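Local coordinates for hypothetical protein (Anabaena variabilis, PDB 2OBN) that is of unknown function but joins a Rossmann-like N-terminal domain to a C-terminal domain of the P-loop NTPase superfamily, at residues T18-R31 and S49-P61. The protein carries 2 engineered substitutions. Sequence-based numbering, arbitrary orientation.
Engineered in segment 49-61: Tyr57 (natural residue Lys), Tyr59 (natural residue Asp).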
loop_
_atom_site.group_PDB
_atom_site.type_symbol
_atom_site.label_atom_id
_atom_site.label_comp_id
_atom_site.label_asym_id
_atom_site.label_seq_id
_atom_site.Cartn_x
_atom_site.Cartn_y
_atom_site.Cartn_z
ATOM N N THR B 18 -6.163 4.730 -28.942
ATOM C CA THR B 18 -7.332 4.024 -29.470
ATOM C C THR B 18 -6.952 2.625 -29.934
ATOM O O THR B 18 -7.627 1.667 -29.589
ATOM C CB THR B 18 -8.056 4.772 -30.615
ATOM O OG1 THR B 18 -8.292 6.140 -30.244
ATOM C CG2 THR B 18 -9.398 4.099 -30.929
ATOM N N THR B 19 -5.883 2.524 -30.722
ATOM C CA THR B 19 -5.369 1.235 -31.211
ATOM C C THR B 19 -3.994 0.879 -30.639
ATOM O O THR B 19 -3.451 -0.184 -30.957
ATOM C CB THR B 19 -5.268 1.199 -32.758
ATOM O OG1 THR B 19 -4.400 2.247 -33.221
ATOM C CG2 THR B 19 -6.638 1.345 -33.383
ATOM N N GLY B 20 -3.435 1.756 -29.810
ATOM C CA GLY B 20 -2.135 1.521 -29.202
ATOM C C GLY B 20 -2.291 0.851 -27.856
ATOM O O GLY B 20 -3.292 0.169 -27.611
ATOM N N THR B 21 -1.305 1.065 -26.982
ATOM C CA THR B 21 -1.281 0.474 -25.642
ATOM C C THR B 21 -1.530 1.435 -24.459
ATOM O O THR B 21 -1.814 0.972 -23.358
ATOM C CB THR B 21 0.090 -0.204 -25.395
ATOM O OG1 THR B 21 1.137 0.749 -25.589
ATOM C CG2 THR B 21 0.308 -1.375 -26.363
ATOM N N ILE B 22 -1.429 2.746 -24.675
ATOM C CA ILE B 22 -1.571 3.746 -23.585
ATOM C C ILE B 22 -2.994 4.275 -23.266
ATOM O O ILE B 22 -3.164 5.042 -22.299
ATOM C CB ILE B 22 -0.650 4.972 -23.831
ATOM C CG1 ILE B 22 -1.059 5.753 -25.098
ATOM C CG2 ILE B 22 0.789 4.528 -23.928
ATOM C CD1 ILE B 22 -0.265 7.020 -25.337
ATOM N N GLY B 23 -4.001 3.860 -24.050
ATOM C CA GLY B 23 -5.386 4.319 -23.863
ATOM C C GLY B 23 -6.337 3.428 -23.065
ATOM O O GLY B 23 -7.557 3.521 -23.259
ATOM N N LYS B 24 -5.814 2.590 -22.160
ATOM C CA LYS B 24 -6.664 1.671 -21.383
ATOM C C LYS B 24 -7.854 2.354 -20.718
ATOM O O LYS B 24 -8.954 1.824 -20.713
ATOM C CB LYS B 24 -5.853 0.923 -20.320
ATOM N N THR B 25 -7.626 3.530 -20.155
ATOM C CA THR B 25 -8.676 4.282 -19.476
ATOM C C THR B 25 -9.726 4.746 -20.483
ATOM O O THR B 25 -10.904 4.487 -20.304
ATOM C CB THR B 25 -8.069 5.490 -18.689
ATOM O OG1 THR B 25 -7.155 5.002 -17.684
ATOM C CG2 THR B 25 -9.164 6.315 -18.010
ATOM N N GLY B 26 -9.283 5.395 -21.555
ATOM C CA GLY B 26 -10.186 5.880 -22.593
ATOM C C GLY B 26 -11.036 4.780 -23.210
ATOM O O GLY B 26 -12.235 4.945 -23.385
ATOM N N LEU B 27 -10.426 3.645 -23.535
ATOM C CA LEU B 27 -11.192 2.532 -24.110
ATOM C C LEU B 27 -12.159 1.928 -23.102
ATOM O O LEU B 27 -13.225 1.436 -23.472
ATOM C CB LEU B 27 -10.259 1.451 -24.623
ATOM C CG LEU B 27 -9.344 1.853 -25.779
ATOM C CD1 LEU B 27 -8.242 0.806 -25.965
ATOM C CD2 LEU B 27 -10.131 2.045 -27.047
ATOM N N ALA B 28 -11.788 1.930 -21.826
ATOM C CA ALA B 28 -12.686 1.409 -20.807
ATOM C C ALA B 28 -13.918 2.305 -20.725
ATOM O O ALA B 28 -15.041 1.814 -20.673
ATOM C CB ALA B 28 -11.990 1.305 -19.467
ATOM N N LEU B 29 -13.708 3.617 -20.738
ATOM C CA LEU B 29 -14.820 4.573 -20.728
ATOM C C LEU B 29 -15.707 4.398 -21.966
ATOM O O LEU B 29 -16.930 4.395 -21.867
ATOM C CB LEU B 29 -14.296 6.018 -20.644
ATOM C CG LEU B 29 -13.508 6.415 -19.382
ATOM C CD1 LEU B 29 -13.005 7.852 -19.512
ATOM C CD2 LEU B 29 -14.327 6.258 -18.123
ATOM N N LEU B 30 -15.094 4.263 -23.136
ATOM C CA LEU B 30 -15.851 4.027 -24.367
ATOM C C LEU B 30 -16.643 2.719 -24.291
ATOM O O LEU B 30 -17.728 2.620 -24.850
ATOM C CB LEU B 30 -14.917 3.991 -25.582
ATOM C CG LEU B 30 -14.283 5.334 -25.982
ATOM C CD1 LEU B 30 -13.106 5.100 -26.904
ATOM C CD2 LEU B 30 -15.303 6.305 -26.623
ATOM N N ARG B 31 -16.100 1.715 -23.610
ATOM C CA ARG B 31 -16.771 0.429 -23.489
ATOM C C ARG B 31 -17.887 0.444 -22.444
ATOM O O ARG B 31 -18.896 -0.238 -22.620
ATOM C CB ARG B 31 -15.747 -0.683 -23.190
ATOM C CG ARG B 31 -16.340 -2.080 -23.037
ATOM C CD ARG B 31 -15.282 -3.183 -22.834
ATOM N NE ARG B 31 -14.778 -3.706 -24.112
ATOM C CZ ARG B 31 -13.573 -3.492 -24.660
ATOM N NH1 ARG B 31 -12.619 -2.775 -24.054
ATOM N NH2 ARG B 31 -13.303 -4.043 -25.842
ATOM N N SER B 49 -13.530 4.202 -37.962
ATOM C CA SER B 49 -14.634 3.580 -37.238
ATOM C C SER B 49 -14.160 3.031 -35.893
ATOM O O SER B 49 -13.272 2.178 -35.844
ATOM C CB SER B 49 -15.229 2.439 -38.060
ATOM O OG SER B 49 -16.151 1.685 -37.287
ATOM N N LEU B 50 -14.746 3.522 -34.806
ATOM C CA LEU B 50 -14.396 3.049 -33.474
ATOM C C LEU B 50 -14.585 1.530 -33.354
ATOM O O LEU B 50 -13.702 0.831 -32.855
ATOM C CB LEU B 50 -15.249 3.770 -32.419
ATOM C CG LEU B 50 -14.930 3.492 -30.948
ATOM C CD1 LEU B 50 -13.517 3.948 -30.622
ATOM C CD2 LEU B 50 -15.939 4.178 -30.052
ATOM N N ARG B 51 -15.727 1.028 -33.832
ATOM C CA ARG B 51 -16.035 -0.407 -33.784
ATOM C C ARG B 51 -14.997 -1.265 -34.506
ATOM O O ARG B 51 -14.520 -2.255 -33.950
ATOM C CB ARG B 51 -17.421 -0.699 -34.391
ATOM C CG ARG B 51 -17.885 -2.177 -34.259
ATOM C CD ARG B 51 -19.077 -2.509 -35.159
ATOM N N GLU B 52 -14.660 -0.899 -35.739
ATOM C CA GLU B 52 -13.722 -1.704 -36.520
ATOM C C GLU B 52 -12.328 -1.785 -35.916
ATOM O O GLU B 52 -11.745 -2.862 -35.883
ATOM C CB GLU B 52 -13.637 -1.223 -37.975
ATOM C CG GLU B 52 -14.944 -1.353 -38.762
ATOM C CD GLU B 52 -15.569 -2.743 -38.673
ATOM O OE1 GLU B 52 -14.838 -3.756 -38.799
ATOM O OE2 GLU B 52 -16.805 -2.812 -38.474
ATOM N N ILE B 53 -11.825 -0.673 -35.396
ATOM C CA ILE B 53 -10.459 -0.627 -34.864
ATOM C C ILE B 53 -10.293 -1.031 -33.384
ATOM O O ILE B 53 -9.190 -1.399 -32.976
ATOM C CB ILE B 53 -9.808 0.743 -35.180
ATOM C CG1 ILE B 53 -10.374 1.878 -34.321
ATOM C CG2 ILE B 53 -9.980 1.054 -36.665
ATOM C CD1 ILE B 53 -9.925 3.258 -34.780
ATOM N N THR B 54 -11.379 -0.980 -32.602
ATOM C CA THR B 54 -11.373 -1.374 -31.182
ATOM C C THR B 54 -12.199 -2.623 -30.850
ATOM O O THR B 54 -11.864 -3.353 -29.922
ATOM C CB THR B 54 -11.956 -0.260 -30.292
ATOM O OG1 THR B 54 -13.319 -0.023 -30.662
ATOM C CG2 THR B 54 -11.173 1.018 -30.451
ATOM N N GLY B 55 -13.288 -2.850 -31.581
ATOM C CA GLY B 55 -14.199 -3.952 -31.288
ATOM C C GLY B 55 -15.277 -3.575 -30.270
ATOM O O GLY B 55 -16.031 -4.435 -29.823
ATOM N N ILE B 56 -15.345 -2.295 -29.895
ATOM C CA ILE B 56 -16.359 -1.791 -28.968
ATOM C C ILE B 56 -17.597 -1.420 -29.792
ATOM O O ILE B 56 -17.485 -0.695 -30.782
ATOM C CB ILE B 56 -15.862 -0.533 -28.213
ATOM C CG1 ILE B 56 -14.589 -0.851 -27.416
ATOM C CG2 ILE B 56 -16.978 0.024 -27.305
ATOM C CD1 ILE B 56 -13.913 0.377 -26.793
ATOM N N TYR B 57 -18.773 -1.900 -29.380
ATOM C CA TYR B 57 -20.011 -1.646 -30.137
ATOM C C TYR B 57 -20.652 -0.318 -29.776
ATOM O O TYR B 57 -21.646 -0.245 -29.047
ATOM C CB TYR B 57 -20.989 -2.800 -29.975
ATOM C CG TYR B 57 -20.409 -4.059 -30.529
ATOM C CD1 TYR B 57 -20.339 -4.255 -31.897
ATOM C CD2 TYR B 57 -19.909 -5.039 -29.693
ATOM C CE1 TYR B 57 -19.799 -5.405 -32.426
ATOM C CE2 TYR B 57 -19.354 -6.192 -30.203
ATOM C CZ TYR B 57 -19.298 -6.373 -31.569
ATOM O OH TYR B 57 -18.749 -7.524 -32.084
ATOM N N ARG B 58 -20.062 0.731 -30.328
ATOM C CA ARG B 58 -20.497 2.078 -30.066
ATOM C C ARG B 58 -19.939 2.980 -31.134
ATOM O O ARG B 58 -18.819 2.765 -31.615
ATOM C CB ARG B 58 -19.954 2.513 -28.708
ATOM C CG ARG B 58 -20.345 3.909 -28.265
ATOM C CD ARG B 58 -19.776 4.189 -26.895
ATOM N NE ARG B 58 -20.517 5.251 -26.231
ATOM C CZ ARG B 58 -20.429 5.538 -24.934
ATOM N NH1 ARG B 58 -19.630 4.845 -24.134
ATOM N NH2 ARG B 58 -21.157 6.514 -24.433
ATOM N N TYR B 59 -20.731 3.972 -31.533
ATOM C CA TYR B 59 -20.240 4.947 -32.476
ATOM C C TYR B 59 -19.939 6.247 -31.748
ATOM O O TYR B 59 -20.761 6.745 -30.956
ATOM C CB TYR B 59 -21.206 5.227 -33.620
ATOM C CG TYR B 59 -20.692 6.374 -34.462
ATOM C CD1 TYR B 59 -19.513 6.238 -35.183
ATOM C CD2 TYR B 59 -21.345 7.604 -34.495
ATOM C CE1 TYR B 59 -18.996 7.292 -35.926
ATOM C CE2 TYR B 59 -20.842 8.656 -35.246
ATOM C CZ TYR B 59 -19.657 8.491 -35.951
ATOM O OH TYR B 59 -19.120 9.508 -36.708
ATOM N N VAL B 60 -18.723 6.740 -31.983
ATOM C CA VAL B 60 -18.281 8.051 -31.532
ATOM C C VAL B 60 -17.328 8.524 -32.635
ATOM O O VAL B 60 -16.425 7.768 -33.026
ATOM C CB VAL B 60 -17.520 8.049 -30.186
ATOM C CG1 VAL B 60 -17.084 9.475 -29.840
ATOM C CG2 VAL B 60 -18.359 7.454 -29.052
ATOM N N PRO B 61 -17.541 9.741 -33.175
ATOM C CA PRO B 61 -16.574 10.194 -34.174
ATOM C C PRO B 61 -15.184 10.343 -33.581
ATOM O O PRO B 61 -15.049 10.762 -32.423
ATOM C CB PRO B 61 -17.111 11.569 -34.616
ATOM C CG PRO B 61 -18.119 11.960 -33.629
ATOM C CD PRO B 61 -18.629 10.716 -32.970
#
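Leu30 meets Leu50, Ile56 and Val60 on the tightly packed side of this contact, a worked example of a short helix and its exit loop, 49-61, packing against both the loop at Thr18-Thr19 and the C-terminal half of helix 24-31. Leu30 CD1 lies 3.9 Å from Leu50 CD1, while Leu30 CB faces Ile56 CD1. With CG1 anti to the carbonyl carbon (chi1 -59°) and chi2 extended (172°), Ile56 also lays CD1 3.6 Å from Leu27 O. Next to this cluster, Thr54 CG2 touches both Thr18 CG2 (3.6 Å) and Leu27 CD2; the Thr54 hydroxyl accepts from Ile56 N in an ST turn. Arg58, extended from CG to NE, sends NH1 to Leu30 O (3.0 Å, N-H...O 167°), which lies in the guanidinium plane although the donor stands above the carbonyl plane. NH1 also donates to Ser33 O, and a leucine here would probably leave the carbonyls of Leu30 and Ser33 without this donor. The margins are exposed, with few partners: at one, Thr19 CG2 rests on Ile53 CB; at the other, Ile56 CG1 lies over one guanidinium face, off toward its rim, 3.8 Å from Arg31 NH2. Leu30 also touches Val40, consistent with helix 24-31 being the crossover between parallel strands 10-13 and 37-41 of a Rossmann-like domain, covered on its side by 49-61.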